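Local coordinates for N-acetylcysteine deacetylase (Bacillus subtilis, PDB 1YSJ), which probably catalyses the deacetylation of N-acetylcysteine to cysteine and acetate, using two divalent metal ions per subunit, in a pathway that breaks down S-(2-succino)cysteine, at residues L70-L75 and A169-G174; G85-P90 and E144-V149; G197-S202 and V318-T323. The protein carries 1 engineered substitution. All coordinates share one frame; numbering follows the deposited sequence. Where two conformers were deposited one is given.

Contact 1 of 3, residues L70-L75 and A169-G174; sequences LDVPQL and AGVLNG
The carboxamide of Q74 reaches A169 by its oxygen end, and neither of its faces lies over that residue: OE1 stands 3.7 Å from A169 CA. CG is anti to the backbone N (chi1 -179°) and the chain runs on extended, which carries the amide across to the small residue while Q74 itself remains exposed. The remaining meetings are between aliphatic groups. V72 points one branch, CG1, at the A169 methyl, with 3.8 Å from V72 CG1 to A169 CB, and the same branch lies 4.3 Å from V171 CG2. L75 closes in more loosely from the buried side, its CG 4.4 Å from A169 CB and its CD1 near V171 CG2. Both segments are loops bent by type I turns, V72 to L75 and G170 to N173. They lead into strands 79-84 and 175-184, which run in opposite directions in the mixed sheet. Helix 162-168 ends here in a Schellman motif whose positive phi falls on G170, a position that favours glycine. Across the contact, the 70-75 loop links strand 68-69 to strand 79-84, where I80 also touches V72 and L75. Alanine suits the middle because a single methyl fits among V72, L75 and the Q74 amide; V171, beta-branched and buried, extends the apolar patch toward I152, while R150 NH1 binds the carbonyl oxygens of V171 and N173.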
loop_
_atom_site.group_PDB
_atom_site.type_symbol
_atom_site.label_atom_id
_atom_site.label_comp_id
_atom_site.label_asym_id
_atom_site.label_seq_id
_atom_site.Cartn_x
_atom_site.Cartn_y
_atom_site.Cartn_z
ATOM N N LEU A 70 29.373 -13.362 36.674
ATOM C CA LEU A 70 30.145 -13.964 35.592
ATOM C C LEU A 70 30.603 -12.920 34.582
ATOM O O LEU A 70 29.874 -11.979 34.258
ATOM C CB LEU A 70 29.339 -15.076 34.906
ATOM C CG LEU A 70 29.502 -16.514 35.424
ATOM C CD1 LEU A 70 29.910 -16.606 36.901
ATOM C CD2 LEU A 70 28.246 -17.338 35.162
ATOM N N ASP A 71 31.825 -13.096 34.099
ATOM C CA ASP A 71 32.419 -12.178 33.143
ATOM C C ASP A 71 32.039 -12.611 31.730
ATOM O O ASP A 71 32.506 -13.642 31.236
ATOM C CB ASP A 71 33.942 -12.151 33.320
ATOM C CG ASP A 71 34.591 -10.946 32.664
ATOM O OD1 ASP A 71 35.675 -11.115 32.060
ATOM O OD2 ASP A 71 34.028 -9.832 32.755
ATOM N N VAL A 72 31.159 -11.836 31.106
ATOM C CA VAL A 72 30.679 -12.119 29.754
ATOM C C VAL A 72 30.818 -10.841 28.927
ATOM O O VAL A 72 29.845 -10.100 28.758
ATOM C CB VAL A 72 29.204 -12.622 29.750
ATOM C CG1 VAL A 72 28.814 -13.161 28.375
ATOM C CG2 VAL A 72 28.989 -13.699 30.809
ATOM N N PRO A 73 32.035 -10.577 28.408
ATOM C CA PRO A 73 32.337 -9.304 27.741
ATOM C C PRO A 73 31.492 -9.052 26.492
ATOM O O PRO A 73 31.195 -7.895 26.179
ATOM C CB PRO A 73 33.821 -9.437 27.370
ATOM C CG PRO A 73 34.346 -10.550 28.209
ATOM C CD PRO A 73 33.199 -11.483 28.403
ATOM N N GLN A 74 31.103 -10.125 25.802
ATOM C CA GLN A 74 30.253 -10.025 24.606
ATOM C C GLN A 74 28.861 -9.440 24.904
ATOM O O GLN A 74 28.235 -8.857 24.024
ATOM C CB GLN A 74 30.146 -11.377 23.880
ATOM C CG GLN A 74 29.302 -11.353 22.604
ATOM C CD GLN A 74 29.565 -12.530 21.674
ATOM O OE1 GLN A 74 29.183 -13.667 21.960
ATOM N NE2 GLN A 74 30.199 -12.251 20.537
ATOM N N LEU A 75 28.388 -9.587 26.140
ATOM C CA LEU A 75 27.141 -8.947 26.564
ATOM C C LEU A 75 27.406 -7.566 27.143
ATOM O O LEU A 75 27.724 -7.438 28.328
ATOM C CB LEU A 75 26.390 -9.806 27.590
ATOM C CG LEU A 75 25.615 -11.031 27.103
ATOM C CD1 LEU A 75 25.041 -11.783 28.299
ATOM C CD2 LEU A 75 24.501 -10.647 26.128
ATOM N N ALA A 169 26.549 -16.265 23.488
ATOM C CA ALA A 169 27.610 -15.915 24.430
ATOM C C ALA A 169 28.091 -17.130 25.219
ATOM O O ALA A 169 29.065 -17.039 25.964
ATOM C CB ALA A 169 27.141 -14.809 25.377
ATOM N N GLY A 170 27.409 -18.263 25.041
ATOM C CA GLY A 170 27.754 -19.520 25.713
ATOM C C GLY A 170 27.267 -19.608 27.147
ATOM O O GLY A 170 27.738 -20.444 27.919
ATOM N N VAL A 171 26.304 -18.757 27.497
ATOM C CA VAL A 171 25.807 -18.644 28.871
ATOM C C VAL A 171 25.067 -19.916 29.317
ATOM O O VAL A 171 25.039 -20.233 30.506
ATOM C CB VAL A 171 24.924 -17.357 29.044
ATOM C CG1 VAL A 171 24.149 -17.342 30.375
ATOM C CG2 VAL A 171 25.772 -16.098 28.908
ATOM N N LEU A 172 24.495 -20.651 28.364
ATOM C CA LEU A 172 23.749 -21.873 28.684
ATOM C C LEU A 172 24.537 -23.173 28.519
ATOM O O LEU A 172 23.978 -24.267 28.641
ATOM C CB LEU A 172 22.426 -21.937 27.906
ATOM C CG LEU A 172 21.277 -21.008 28.327
ATOM C CD1 LEU A 172 20.009 -21.422 27.607
ATOM C CD2 LEU A 172 21.031 -21.026 29.829
ATOM N N ASN A 173 25.834 -23.056 28.244
ATOM C CA ASN A 173 26.707 -24.223 28.216
ATOM C C ASN A 173 26.732 -24.898 29.584
ATOM O O ASN A 173 27.024 -24.254 30.598
ATOM C CB ASN A 173 28.124 -23.848 27.758
ATOM C CG ASN A 173 28.178 -23.426 26.290
ATOM O OD1 ASN A 173 27.242 -23.665 25.518
ATOM N ND2 ASN A 173 29.280 -22.789 25.901
ATOM N N GLY A 174 26.384 -26.184 29.601
ATOM C CA GLY A 174 26.360 -26.979 30.829
ATOM C C GLY A 174 25.095 -26.859 31.666
ATOM O O GLY A 174 24.977 -27.518 32.699
#

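Contact 2 of 3, residues G85-P90 and E144-V149; sequences GREDGP and ELKGTV
G85 and G147 bring the two backbones together through a short bond, 2.7 Å from G85 N to G147 O, and at the other end of the 85-90 loop T148 N donates to P90 O at 3.0 Å. Between these bonds the loop arches past the bend at 145-147, where K146 is the centre of an inverse gamma turn. Glycine is called for at three points: a CB on G85 would clash with L145 O, one on G89 with K146 O, and one on G147 with P90 O, while the backbone angles of G147 themselves demand it. The arch connects strands 79-84 and 91-97, which flank strand 148-154 in the mixed sheet, antiparallel on one side and parallel on the other. A water accepts from R86 N at 2.8 Å and also lies within bonding distance of L145 O. Among side chains, K146, with CG beside its backbone N (chi1 -47°) and the chain bent at chi2, brings CD alongside the extended E87 chain, 3.5 Å from E87 OE1; the lysine's aliphatic stem makes the contact, and E87 OE1 and K146 NZ stay 5.7 Å apart. P90 CD lies 3.7 Å from K146 O. Buried L145 packs on V397 and L400 of helix 384-402.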
loop_
_atom_site.group_PDB
_atom_site.type_symbol
_atom_site.label_atom_id
_atom_site.label_comp_id
_atom_site.label_asym_id
_atom_site.label_seq_id
_atom_site.Cartn_x
_atom_site.Cartn_y
_atom_site.Cartn_z
ATOM N N GLY A 85 26.001 -24.231 45.087
ATOM C CA GLY A 85 25.732 -24.984 46.305
ATOM C C GLY A 85 27.023 -25.557 46.856
ATOM O O GLY A 85 28.104 -25.305 46.316
ATOM N N ARG A 86 26.917 -26.330 47.932
ATOM C CA ARG A 86 28.101 -26.905 48.581
ATOM C C ARG A 86 28.420 -28.320 48.076
ATOM O O ARG A 86 29.384 -28.951 48.517
ATOM C CB ARG A 86 27.960 -26.850 50.108
ATOM C CG ARG A 86 27.651 -25.446 50.661
ATOM C CD ARG A 86 28.666 -24.385 50.202
ATOM N NE ARG A 86 29.958 -24.514 50.879
ATOM C CZ ARG A 86 31.052 -23.822 50.573
ATOM N NH1 ARG A 86 31.039 -22.934 49.587
ATOM N NH2 ARG A 86 32.172 -24.021 51.258
ATOM N N GLU A 87 27.599 -28.797 47.145
ATOM C CA GLU A 87 27.830 -30.055 46.441
ATOM C C GLU A 87 28.044 -29.777 44.958
ATOM O O GLU A 87 27.462 -28.836 44.408
ATOM C CB GLU A 87 26.616 -30.979 46.569
ATOM C CG GLU A 87 26.364 -31.569 47.949
ATOM C CD GLU A 87 25.368 -32.728 47.915
ATOM O OE1 GLU A 87 24.760 -32.973 46.846
ATOM O OE2 GLU A 87 25.198 -33.400 48.955
ATOM N N ASP A 88 28.872 -30.598 44.315
ATOM C CA ASP A 88 28.924 -30.640 42.855
ATOM C C ASP A 88 27.580 -31.146 42.348
ATOM O O ASP A 88 27.001 -32.071 42.923
ATOM C CB ASP A 88 30.046 -31.565 42.366
ATOM C CG ASP A 88 31.423 -30.911 42.426
ATOM O OD1 ASP A 88 31.515 -29.719 42.796
ATOM O OD2 ASP A 88 32.417 -31.597 42.096
ATOM N N GLY A 89 27.077 -30.527 41.288
ATOM C CA GLY A 89 25.779 -30.903 40.743
ATOM C C GLY A 89 25.452 -30.222 39.431
ATOM O O GLY A 89 26.275 -29.473 38.895
ATOM N N PRO A 90 24.252 -30.496 38.889
ATOM C CA PRO A 90 23.799 -29.844 37.660
ATOM C C PRO A 90 23.688 -28.330 37.810
ATOM O O PRO A 90 23.563 -27.815 38.929
ATOM C CB PRO A 90 22.415 -30.466 37.406
ATOM C CG PRO A 90 22.020 -31.113 38.685
ATOM C CD PRO A 90 23.271 -31.474 39.399
ATOM N N GLU A 144 21.477 -25.889 50.873
ATOM C CA GLU A 144 20.289 -26.577 50.353
ATOM C C GLU A 144 20.381 -26.868 48.854
ATOM O O GLU A 144 19.663 -27.730 48.341
ATOM C CB GLU A 144 19.022 -25.764 50.636
ATOM C CG GLU A 144 18.653 -25.651 52.111
ATOM C CD GLU A 144 17.332 -24.924 52.330
ATOM O OE1 GLU A 144 17.335 -23.879 53.022
ATOM O OE2 GLU A 144 16.295 -25.394 51.804
ATOM N N LEU A 145 21.257 -26.148 48.156
ATOM C CA LEU A 145 21.396 -26.305 46.710
ATOM C C LEU A 145 22.277 -27.490 46.327
ATOM O O LEU A 145 23.463 -27.532 46.666
ATOM C CB LEU A 145 21.933 -25.019 46.069
ATOM C CG LEU A 145 21.087 -23.743 46.135
ATOM C CD1 LEU A 145 21.869 -22.567 45.561
ATOM C CD2 LEU A 145 19.756 -23.911 45.409
ATOM N N LYS A 146 21.685 -28.448 45.619
ATOM C CA LYS A 146 22.421 -29.601 45.104
ATOM C C LYS A 146 22.940 -29.289 43.698
ATOM O O LYS A 146 22.650 -29.991 42.725
ATOM C CB LYS A 146 21.548 -30.866 45.102
ATOM C CG LYS A 146 20.763 -31.138 46.387
ATOM C CD LYS A 146 21.660 -31.503 47.561
ATOM C CE LYS A 146 20.911 -32.350 48.591
ATOM N NZ LYS A 146 19.629 -31.729 49.044
ATOM N N GLY A 147 23.710 -28.214 43.603
ATOM C CA GLY A 147 24.262 -27.785 42.336
ATOM C C GLY A 147 24.355 -26.284 42.256
ATOM O O GLY A 147 24.622 -25.617 43.254
ATOM N N THR A 148 24.107 -25.754 41.064
ATOM C CA THR A 148 24.381 -24.357 40.778
ATOM C C THR A 148 23.201 -23.677 40.091
ATOM O O THR A 148 22.573 -24.248 39.199
ATOM C CB THR A 148 25.658 -24.236 39.915
ATOM O OG1 THR A 148 26.769 -24.775 40.643
ATOM C CG2 THR A 148 25.954 -22.785 39.540
ATOM N N VAL A 149 22.903 -22.454 40.528
ATOM C CA VAL A 149 21.914 -21.624 39.857
ATOM C C VAL A 149 22.609 -20.470 39.145
ATOM O O VAL A 149 23.305 -19.658 39.764
ATOM C CB VAL A 149 20.824 -21.082 40.819
ATOM C CG1 VAL A 149 19.769 -20.313 40.035
ATOM C CG2 VAL A 149 20.170 -22.220 41.595
HETATM O O HOH W 1 24.789 -27.855 48.900
#

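Contact 3 of 3, residues G197-S202 and V318-T323; sequences GPLMAS and VQNDGT
V318 straddles its neighbours because CG1 stands anti to the backbone N (chi1 172°): that branch faces L199 CB, while CG2 lies 3.9 Å from M200 CB. M200, present as selenomethionine, runs beside V318 in the same direction, and its chain, bent at chi3, carries SE to 4.1 Å from V318 CG2. A beta-branched valine thus fills the angle between two larger buried residues. Q319, with CG anti to N, bends at chi2 (91°) and runs side by side with P198, its amide turning a face to the P198 nitrogen and OE1 3.6 Å from P198 CG; this placement is tentative, holding for one of two conformers. An alanine at P198 would lack ring carbons CG and CD and would probably leave the Q319 amide, in this conformer, without the surface it rests on. Proline is tolerated because it occupies a non-hydrogen-bonded pair with Q319, where no N-H is needed across the strands. The adjoining pair, G197 with N320, is hydrogen-bonded: G197 N meets N320 O at 2.7 Å on a lone pair, and N320 N returns to G197 O from above the carbonyl plane. L199 N adds a bond to V318 O of 2.8 Å. The positive phi of G197 favours glycine. Buried N320 has both ends of its amide engaged, OD1 by F362 N and ND2 by K195 O. Strands 197-211 and 306-320, paired antiparallel here, run on into the four-stranded antiparallel sheet, consistent with the paired connections between catalytic and dimerisation domains in M20 peptidases.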
loop_
_atom_site.group_PDB
_atom_site.type_symbol
_atom_site.label_atom_id
_atom_site.label_comp_id
_atom_site.label_asym_id
_atom_site.label_seq_id
_atom_site.Cartn_x
_atom_site.Cartn_y
_atom_site.Cartn_z
ATOM N N GLY A 197 3.591 -27.982 28.092
ATOM C CA GLY A 197 3.419 -27.749 26.662
ATOM C C GLY A 197 3.307 -26.282 26.281
ATOM O O GLY A 197 3.836 -25.411 26.985
ATOM N N PRO A 198 2.607 -25.997 25.163
ATOM C CA PRO A 198 2.509 -24.662 24.560
ATOM C C PRO A 198 1.820 -23.635 25.457
ATOM O O PRO A 198 0.683 -23.849 25.893
ATOM C CB PRO A 198 1.668 -24.904 23.298
ATOM C CG PRO A 198 1.741 -26.378 23.055
ATOM C CD PRO A 198 1.838 -26.994 24.400
ATOM N N LEU A 199 2.514 -22.529 25.718
ATOM C CA LEU A 199 1.986 -21.445 26.544
ATOM C C LEU A 199 1.797 -20.170 25.727
ATOM O O LEU A 199 0.784 -19.480 25.861
ATOM C CB LEU A 199 2.913 -21.178 27.739
ATOM C CG LEU A 199 2.526 -20.062 28.719
ATOM C CD1 LEU A 199 1.263 -20.418 29.485
ATOM C CD2 LEU A 199 3.658 -19.769 29.681
HETATM N N MSE A 200 2.785 -19.859 24.895
HETATM C CA MSE A 200 2.774 -18.640 24.091
HETATM C C MSE A 200 3.071 -18.970 22.642
HETATM O O MSE A 200 3.855 -19.867 22.352
HETATM C CB MSE A 200 3.788 -17.624 24.623
HETATM C CG MSE A 200 3.605 -17.292 26.088
HETATM SE SE MSE A 200 4.802 -15.903 26.690
HETATM C CE MSE A 200 3.946 -14.356 25.808
ATOM N N ALA A 201 2.439 -18.233 21.740
ATOM C CA ALA A 201 2.476 -18.538 20.318
ATOM C C ALA A 201 3.850 -18.331 19.686
ATOM O O ALA A 201 4.649 -17.515 20.148
ATOM C CB ALA A 201 1.427 -17.708 19.584
ATOM N N SER A 202 4.115 -19.096 18.632
ATOM C CA SER A 202 5.231 -18.827 17.746
ATOM C C SER A 202 4.893 -17.577 16.942
ATOM O O SER A 202 3.723 -17.297 16.687
ATOM C CB SER A 202 5.456 -20.008 16.806
ATOM O OG SER A 202 4.304 -20.256 16.016
ATOM N N VAL A 318 6.655 -20.791 23.120
ATOM C CA VAL A 318 7.069 -21.112 24.490
ATOM C C VAL A 318 6.458 -22.464 24.868
ATOM O O VAL A 318 5.239 -22.580 25.047
ATOM C CB VAL A 318 6.689 -20.005 25.520
ATOM C CG1 VAL A 318 6.971 -20.467 26.957
ATOM C CG2 VAL A 318 7.440 -18.712 25.229
ATOM N N GLN A 319 7.317 -23.474 24.978
ATOM C CA GLN A 319 6.907 -24.850 25.249
ATOM C C GLN A 319 7.441 -25.300 26.609
ATOM O O GLN A 319 8.654 -25.383 26.805
ATOM C CB GLN A 319 7.433 -25.774 24.142
ATOM C CG GLN A 319 6.929 -27.212 24.201
ATOM C CD GLN A 319 5.658 -27.432 23.405
ATOM O OE1 GLN A 319 5.270 -26.599 22.585
ATOM N NE2 GLN A 319 5.007 -28.566 23.634
ATOM N N ASN A 320 6.534 -25.592 27.539
ATOM C CA ASN A 320 6.916 -26.011 28.894
ATOM C C ASN A 320 7.111 -27.523 29.041
ATOM O O ASN A 320 6.246 -28.315 28.653
ATOM C CB ASN A 320 5.924 -25.476 29.934
ATOM C CG ASN A 320 6.051 -23.972 30.152
ATOM O OD1 ASN A 320 7.104 -23.386 29.922
ATOM N ND2 ASN A 320 4.972 -23.345 30.601
ATOM N N ASP A 321 8.261 -27.904 29.598
ATOM C CA ASP A 321 8.619 -29.308 29.816
ATOM C C ASP A 321 7.847 -29.868 31.006
ATOM O O ASP A 321 7.898 -29.311 32.104
ATOM C CB ASP A 321 10.128 -29.443 30.056
ATOM C CG ASP A 321 10.655 -30.843 29.768
ATOM O OD1 ASP A 321 10.164 -31.824 30.374
ATOM O OD2 ASP A 321 11.582 -30.963 28.937
ATOM N N GLY A 322 7.145 -30.977 30.778
ATOM C CA GLY A 322 6.339 -31.630 31.808
ATOM C C GLY A 322 7.091 -32.284 32.958
ATOM O O GLY A 322 6.475 -32.672 33.951
ATOM N N THR A 323 8.412 -32.415 32.844
ATOM C CA THR A 323 9.211 -32.985 33.937
ATOM C C THR A 323 9.324 -32.025 35.126
ATOM O O THR A 323 9.654 -32.446 36.237
ATOM C CB THR A 323 10.641 -33.403 33.496
ATOM O OG1 THR A 323 11.389 -32.242 33.112
ATOM C CG2 THR A 323 10.603 -34.404 32.345
#

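In the fold
Contacts 1 and 2 both belong to the mixed sheet and are tied through strand 79-84, which the 70-75 loop enters and the 85-90 loop leaves; strand 148-154 pairs with it. Their centres are about 19 Å apart, their nearest atoms about 5 Å, and both lie away from the metal site. Contact 3 lies where strands 197-211 and 306-320 of the four-stranded sheet pair, beside strand 360-366 of the mixed sheet, its centre about 25 Å from that of contact 1 and about 26 Å from that of contact 2. It alone approaches the dinuclear nickel site: the side chain of M200 is about 7 Å from a nickel ion and about 6 Å from the side chain of the ligand H182.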